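Local coordinates for protein aldehyde dehydrogenase (Listeria monocytogenes, PDB 3K9D) that probably catalyses the oxidation of an aldehyde or oxo group with NAD or NADP as electron acceptor, at residues A[72-77]-A[120-125]; A[305-310]-A[343-348]; A[371-376]-A[418-423]. All coordinates share one frame; numbering follows the deposited sequence.

Contact 1. Residues A[72-77]-A[120-125]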
# COMPACT_ATOMS: atom_id res chain seq x y z
N ILE A 72 12.39 28.38 3.52
CA ILE A 72 12.87 27.23 4.30
C ILE A 72 12.22 25.89 3.84
O ILE A 72 12.91 24.86 3.73
CB ILE A 72 12.66 27.47 5.83
CG1 ILE A 72 13.53 28.64 6.32
CG2 ILE A 72 12.97 26.23 6.66
CD1 ILE A 72 13.01 29.29 7.58
N LYS A 73 10.93 25.94 3.52
CA LYS A 73 10.20 24.74 3.06
C LYS A 73 10.69 24.32 1.69
O LYS A 73 10.76 23.12 1.39
CB LYS A 73 8.71 25.02 2.99
CG LYS A 73 8.05 25.18 4.34
CD LYS A 73 6.73 25.90 4.22
CE LYS A 73 5.67 25.02 3.62
NZ LYS A 73 4.34 25.67 3.62
N ASN A 74 11.04 25.31 0.88
CA ASN A 74 11.62 25.07 -0.42
C ASN A 74 13.03 24.51 -0.33
O ASN A 74 13.38 23.63 -1.11
CB ASN A 74 11.55 26.32 -1.29
CG ASN A 74 10.22 26.46 -1.98
OD1 ASN A 74 9.44 25.52 -2.04
ND2 ASN A 74 9.95 27.64 -2.54
N VAL A 75 13.79 24.99 0.67
CA VAL A 75 15.12 24.45 1.03
C VAL A 75 15.03 23.00 1.52
O VAL A 75 15.84 22.15 1.13
CB VAL A 75 15.84 25.34 2.11
CG1 VAL A 75 17.09 24.67 2.68
CG2 VAL A 75 16.24 26.68 1.51
N PHE A 76 14.06 22.75 2.40
CA PHE A 76 13.83 21.43 2.95
C PHE A 76 13.50 20.44 1.82
O PHE A 76 14.18 19.43 1.68
CB PHE A 76 12.72 21.45 4.01
CG PHE A 76 12.30 20.09 4.47
CD1 PHE A 76 13.09 19.38 5.36
CD2 PHE A 76 11.12 19.51 4.01
CE1 PHE A 76 12.72 18.11 5.77
CE2 PHE A 76 10.74 18.25 4.42
CZ PHE A 76 11.54 17.54 5.29
N ALA A 77 12.48 20.77 1.02
CA ALA A 77 12.04 19.96 -0.12
C ALA A 77 13.12 19.65 -1.16
O ALA A 77 13.07 18.61 -1.82
CB ALA A 77 10.90 20.62 -0.79
N ASN A 120 1.06 23.88 1.04
CA ASN A 120 2.50 23.65 0.84
C ASN A 120 2.89 23.44 -0.64
O ASN A 120 3.58 22.47 -0.95
CB ASN A 120 2.99 22.44 1.69
CG ASN A 120 2.63 22.55 3.18
OD1 ASN A 120 2.78 23.59 3.80
ND2 ASN A 120 2.21 21.42 3.77
N PRO A 121 2.53 24.38 -1.54
CA PRO A 121 2.43 24.02 -2.97
C PRO A 121 3.73 23.80 -3.75
O PRO A 121 3.83 22.81 -4.47
CB PRO A 121 1.66 25.19 -3.59
CG PRO A 121 1.90 26.35 -2.67
CD PRO A 121 2.23 25.81 -1.31
N THR A 122 4.71 24.69 -3.61
CA THR A 122 5.95 24.59 -4.36
C THR A 122 6.88 23.56 -3.74
O THR A 122 7.52 22.79 -4.46
CB THR A 122 6.67 25.97 -4.47
OG1 THR A 122 6.97 26.47 -3.16
CG2 THR A 122 5.78 26.96 -5.21
N SER A 123 6.94 23.53 -2.41
CA SER A 123 7.75 22.57 -1.66
C SER A 123 7.28 21.12 -1.89
O SER A 123 8.10 20.19 -1.97
CB SER A 123 7.76 22.91 -0.16
OG SER A 123 6.44 23.05 0.37
N THR A 124 5.98 20.92 -2.00
CA THR A 124 5.43 19.58 -2.25
C THR A 124 5.78 19.07 -3.66
O THR A 124 6.16 17.90 -3.83
CB THR A 124 3.90 19.49 -1.96
OG1 THR A 124 3.63 19.94 -0.62
CG2 THR A 124 3.40 18.06 -2.08
N VAL A 125 5.66 19.95 -4.66
CA VAL A 125 6.05 19.61 -6.04
C VAL A 125 7.51 19.18 -6.12
O VAL A 125 7.82 18.12 -6.67
CB VAL A 125 5.79 20.76 -7.04
CG1 VAL A 125 6.45 20.48 -8.40
CG2 VAL A 125 4.30 20.97 -7.23
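Lys73 reaches from helix 67-85 to the carboxamide of Asn120, just ahead of helix 121-134, and NZ donates to OD1 over 2.6 Å. The lysine chain bends at chi3 (74°) and crosses the amide at about a right angle; NZ is tilted 18° out of the carbonyl plane. Its long, flexible chain also lets NZ form a salt bridge with Asp246, which should partly balance the buried charge. One residue further along the helix, Asn74 suits its site because an amide can accept and donate at once: Thr122 OG1 donates to OD1 at 2.9 Å, in the carbonyl plane and on a lone pair, while ND2 is bound to Arg51 O, fixing which way the amide is flipped. Over 72-77 and 121-125 the helix axes run nearly parallel (5°), 8.3 Å apart at closest approach, and 121-134 is the helix that follows a central strand of the mixed sheet in the aldehyde dehydrogenase fold. Such close spacing needs small residues. Ser123 CB lies 3.4 Å from Lys73 O, and Ala77 CB lies 3.1 Å from Ser123 O, a tight fit.

Contact 2. Residues A[305-310]-A[343-348]; sequences KSVQHI and LAPILA
Lys305 and Ala344 bring their backbones to within 6.2 Å, CA to CA, where the chain enters helix 307-313 beside the turn that leads into strand 346-352. At that turn Pro345 is the centre of an inverse gamma turn, closed by Ile346 N donating to Ala344 O at 2.6 Å; the ring's restricted phi suits such a tight bend. The pyrrolidine faces the incoming chain, and its CD lies 3.1 Å from Lys305 O, a buried carbonyl that has no hydrogen-bonding partner. Val307 covers the neighbouring part of the ring, with CG2 3.8 Å from Pro345 CG. Strand 346-352 belongs to the seven-stranded parallel sheet of the alpha/beta domain, next to strand 324-328, and the short helix 307-313 packs against the strand's entrance. Ile310 touches three residues of the other segment. With CG1 anti to the carbonyl carbon (chi1 -66°) and the chain extended beyond it, CD1 lies 3.9 Å from both Ala344 CB and Pro345 CD, while the CG2 branch meets the CD1 tip of Ile346. Leu287 of helix 281-291 touches both isoleucines, so branched aliphatic groups fill this apolar corner. Ser306 caps the helix: its OG accepts from His309 N at 3.0 Å with an N-H...O angle of 158°. Lys305, for its part, lays CD over one face of the His309 imidazole, toward its rim, and sends NZ to Gly63 O.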
# COMPACT_ATOMS: atom_id res chain seq x y z
N LYS A 305 -3.01 32.39 8.04
CA LYS A 305 -3.11 33.84 8.25
C LYS A 305 -2.51 34.24 9.58
O LYS A 305 -2.43 33.44 10.51
CB LYS A 305 -4.55 34.33 8.13
CG LYS A 305 -5.24 34.06 6.79
CD LYS A 305 -4.50 34.69 5.60
CE LYS A 305 -5.47 35.05 4.48
NZ LYS A 305 -4.83 35.88 3.41
N SER A 306 -2.09 35.50 9.67
CA SER A 306 -1.51 36.04 10.88
C SER A 306 -2.53 36.13 12.03
O SER A 306 -3.75 36.14 11.80
CB SER A 306 -0.96 37.43 10.60
OG SER A 306 -2.03 38.35 10.50
N VAL A 307 -2.01 36.21 13.25
CA VAL A 307 -2.81 36.43 14.47
C VAL A 307 -3.69 37.66 14.36
O VAL A 307 -4.88 37.60 14.68
CB VAL A 307 -1.89 36.53 15.70
CG1 VAL A 307 -2.61 37.13 16.91
CG2 VAL A 307 -1.33 35.15 16.05
N GLN A 308 -3.11 38.76 13.88
CA GLN A 308 -3.83 40.02 13.72
C GLN A 308 -4.96 39.88 12.71
O GLN A 308 -6.06 40.33 12.99
CB GLN A 308 -2.87 41.15 13.30
CG GLN A 308 -1.95 41.62 14.42
CD GLN A 308 -2.71 41.98 15.68
OE1 GLN A 308 -3.68 42.73 15.64
NE2 GLN A 308 -2.27 41.44 16.80
N HIS A 309 -4.68 39.24 11.58
CA HIS A 309 -5.66 39.03 10.50
C HIS A 309 -6.91 38.29 10.99
O HIS A 309 -8.04 38.72 10.74
CB HIS A 309 -5.01 38.27 9.34
CG HIS A 309 -5.89 38.08 8.15
ND1 HIS A 309 -5.87 38.92 7.06
CD2 HIS A 309 -6.80 37.12 7.86
CE1 HIS A 309 -6.74 38.50 6.16
NE2 HIS A 309 -7.32 37.41 6.63
N ILE A 310 -6.67 37.19 11.70
CA ILE A 310 -7.70 36.34 12.30
C ILE A 310 -8.49 37.09 13.38
O ILE A 310 -9.72 37.01 13.44
CB ILE A 310 -7.08 35.05 12.92
CG1 ILE A 310 -6.48 34.16 11.82
CG2 ILE A 310 -8.11 34.26 13.74
CD1 ILE A 310 -5.44 33.18 12.33
N LEU A 343 -5.51 25.19 10.92
CA LEU A 343 -4.25 25.38 10.21
C LEU A 343 -3.89 26.85 10.26
O LEU A 343 -3.88 27.53 9.24
CB LEU A 343 -4.37 24.89 8.77
CG LEU A 343 -4.37 23.38 8.51
CD1 LEU A 343 -4.51 23.11 7.01
CD2 LEU A 343 -3.10 22.71 9.06
N ALA A 344 -3.56 27.32 11.46
CA ALA A 344 -3.48 28.73 11.81
C ALA A 344 -2.83 28.82 13.19
O ALA A 344 -2.91 27.86 13.96
CB ALA A 344 -4.90 29.33 11.85
N PRO A 345 -2.22 29.99 13.53
CA PRO A 345 -1.59 30.18 14.85
C PRO A 345 -2.62 30.24 16.00
O PRO A 345 -2.71 31.24 16.74
CB PRO A 345 -0.82 31.50 14.68
CG PRO A 345 -1.62 32.27 13.66
CD PRO A 345 -2.08 31.19 12.68
N ILE A 346 -3.41 29.17 16.12
CA ILE A 346 -4.42 29.04 17.16
C ILE A 346 -4.22 27.70 17.87
O ILE A 346 -4.11 26.66 17.21
CB ILE A 346 -5.88 29.09 16.58
CG1 ILE A 346 -6.08 30.30 15.67
CG2 ILE A 346 -6.93 29.07 17.74
CD1 ILE A 346 -7.41 30.32 14.90
N LEU A 347 -4.23 27.73 19.20
CA LEU A 347 -4.13 26.54 20.03
C LEU A 347 -5.28 26.38 21.03
O LEU A 347 -5.76 27.36 21.59
CB LEU A 347 -2.82 26.56 20.83
CG LEU A 347 -1.51 26.38 20.07
CD1 LEU A 347 -0.36 26.78 20.97
CD2 LEU A 347 -1.36 24.93 19.55
N ALA A 348 -5.72 25.13 21.22
CA ALA A 348 -6.43 24.74 22.45
C ALA A 348 -5.46 24.50 23.60
O ALA A 348 -4.30 24.17 23.38
CB ALA A 348 -7.28 23.48 22.21

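Contact 3. Residues A[371-376]-A[418-423]; sequences AGHTLI and LTLGCG
Ala371 brings its carbonyl O to the neighbourhood of Cys422 CB, just before the corner at His373 that leads into strand 374-378 of the parallel seven-stranded sheet in the alpha/beta domain. The partner is an irregular loop leading toward strand 440-447. Gly372 follows, and here the backbones nearly touch: its CA lies 3.2 Å from Cys422 O in a bent CA-H...O contact (120° at H), and Cys422 CA returns a straighter one (143°) to Gly372 O, 3.3 Å away. Glycine suits the site because a CB would clash with Cys422 O and, at this positive phi, be jammed against the carbonyl O of Ala371. The two acceptor oxygens, Gly372 O and Cys422 O, would repel, but Ser395 OG is hydrogen-bonded to the first and weakly to the second, which should offset their mutual repulsion. His373 comes next. Its CG sits roughly opposite the backbone N (chi1 -152°), which swings the imidazole toward Leu420. ND1 and Thr374 OG1 are hydrogen-bonded at 2.7 Å, either being able to donate, which limits the ring's rotation. Arg396 touches both His373 and Leu420 and binds Gly421 O through NH1. The ring meets the leucine by its edge: Leu420 CD1 lies near the imidazole plane, 3.6 Å from His373 CE1.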
# COMPACT_ATOMS: atom_id res chain seq x y z
N ALA A 371 -6.24 10.84 14.50
CA ALA A 371 -5.67 9.49 14.62
C ALA A 371 -4.82 9.10 13.41
O ALA A 371 -5.18 9.38 12.26
CB ALA A 371 -6.78 8.45 14.83
N GLY A 372 -3.67 8.50 13.67
CA GLY A 372 -2.76 8.16 12.59
C GLY A 372 -1.74 9.21 12.20
O GLY A 372 -0.75 8.88 11.58
N HIS A 373 -1.98 10.48 12.52
CA HIS A 373 -1.03 11.51 12.12
C HIS A 373 0.09 11.70 13.17
O HIS A 373 0.99 10.86 13.27
CB HIS A 373 -1.73 12.84 11.75
CG HIS A 373 -0.97 13.66 10.74
ND1 HIS A 373 0.38 13.91 10.84
CD2 HIS A 373 -1.38 14.29 9.61
CE1 HIS A 373 0.78 14.63 9.81
NE2 HIS A 373 -0.27 14.88 9.05
N THR A 374 0.00 12.78 13.94
CA THR A 374 1.09 13.22 14.84
C THR A 374 0.57 13.49 16.27
O THR A 374 -0.58 13.89 16.44
CB THR A 374 1.74 14.53 14.31
OG1 THR A 374 2.05 14.38 12.92
CG2 THR A 374 3.01 14.86 15.04
N LEU A 375 1.41 13.22 17.26
CA LEU A 375 1.27 13.71 18.63
C LEU A 375 2.68 14.12 19.07
O LEU A 375 3.66 13.53 18.64
CB LEU A 375 0.67 12.64 19.56
CG LEU A 375 0.53 12.95 21.07
CD1 LEU A 375 -0.70 12.35 21.66
CD2 LEU A 375 1.74 12.48 21.86
N ILE A 376 2.78 15.16 19.90
CA ILE A 376 4.06 15.68 20.36
C ILE A 376 4.10 15.55 21.89
O ILE A 376 3.10 15.74 22.56
CB ILE A 376 4.29 17.16 19.91
CG1 ILE A 376 4.07 17.34 18.40
CG2 ILE A 376 5.69 17.66 20.30
CD1 ILE A 376 2.65 17.81 18.00
N LEU A 418 7.08 15.58 2.77
CA LEU A 418 5.94 16.45 2.89
C LEU A 418 4.63 15.70 2.63
O LEU A 418 3.55 16.30 2.67
CB LEU A 418 6.11 17.69 1.99
CG LEU A 418 7.24 18.62 2.46
CD1 LEU A 418 7.70 19.50 1.31
CD2 LEU A 418 6.84 19.46 3.65
N THR A 419 4.75 14.40 2.38
CA THR A 419 3.60 13.47 2.39
C THR A 419 3.73 12.52 3.58
O THR A 419 4.57 11.61 3.59
CB THR A 419 3.40 12.74 1.03
OG1 THR A 419 3.07 13.71 0.04
CG2 THR A 419 2.27 11.70 1.09
N LEU A 420 2.90 12.77 4.58
CA LEU A 420 2.99 12.09 5.85
C LEU A 420 1.80 11.14 5.93
O LEU A 420 0.66 11.58 6.12
CB LEU A 420 2.97 13.14 6.99
CG LEU A 420 3.98 14.31 6.87
CD1 LEU A 420 3.95 15.22 8.11
CD2 LEU A 420 5.39 13.83 6.66
N GLY A 421 2.04 9.85 5.73
CA GLY A 421 0.95 8.87 5.72
C GLY A 421 0.35 8.71 7.11
O GLY A 421 1.08 8.80 8.10
N CYS A 422 -0.96 8.51 7.17
CA CYS A 422 -1.65 8.30 8.45
C CYS A 422 -1.87 6.82 8.77
O CYS A 422 -2.35 6.48 9.87
CB CYS A 422 -2.97 9.09 8.52
SG CYS A 422 -4.14 8.82 7.18
N GLY A 423 -1.53 5.94 7.83
CA GLY A 423 -1.73 4.52 8.05
C GLY A 423 -3.18 4.11 8.08
O GLY A 423 -4.07 4.91 7.78

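In the fold
All three contacts are buried, but the centre of contact 3 lies about 8 Å from the centre of the chain, those of contacts 1 and 2 about 11 and 19 Å. Contacts 2 and 3 both reach the parallel seven-stranded sheet, through strands 346-352 and 374-378, yet they do not touch. Contact 1 belongs to the helices beside the mixed sheet, and the loop of contact 3 comes back to it: Leu418 packs on Ser123, Ala77 and Phe76. Chemistry follows place: two helices joined by polar side chains in contact 1, aliphatic packing at a strand's entrance in contact 2, and close backbone C-H...O meetings in contact 3.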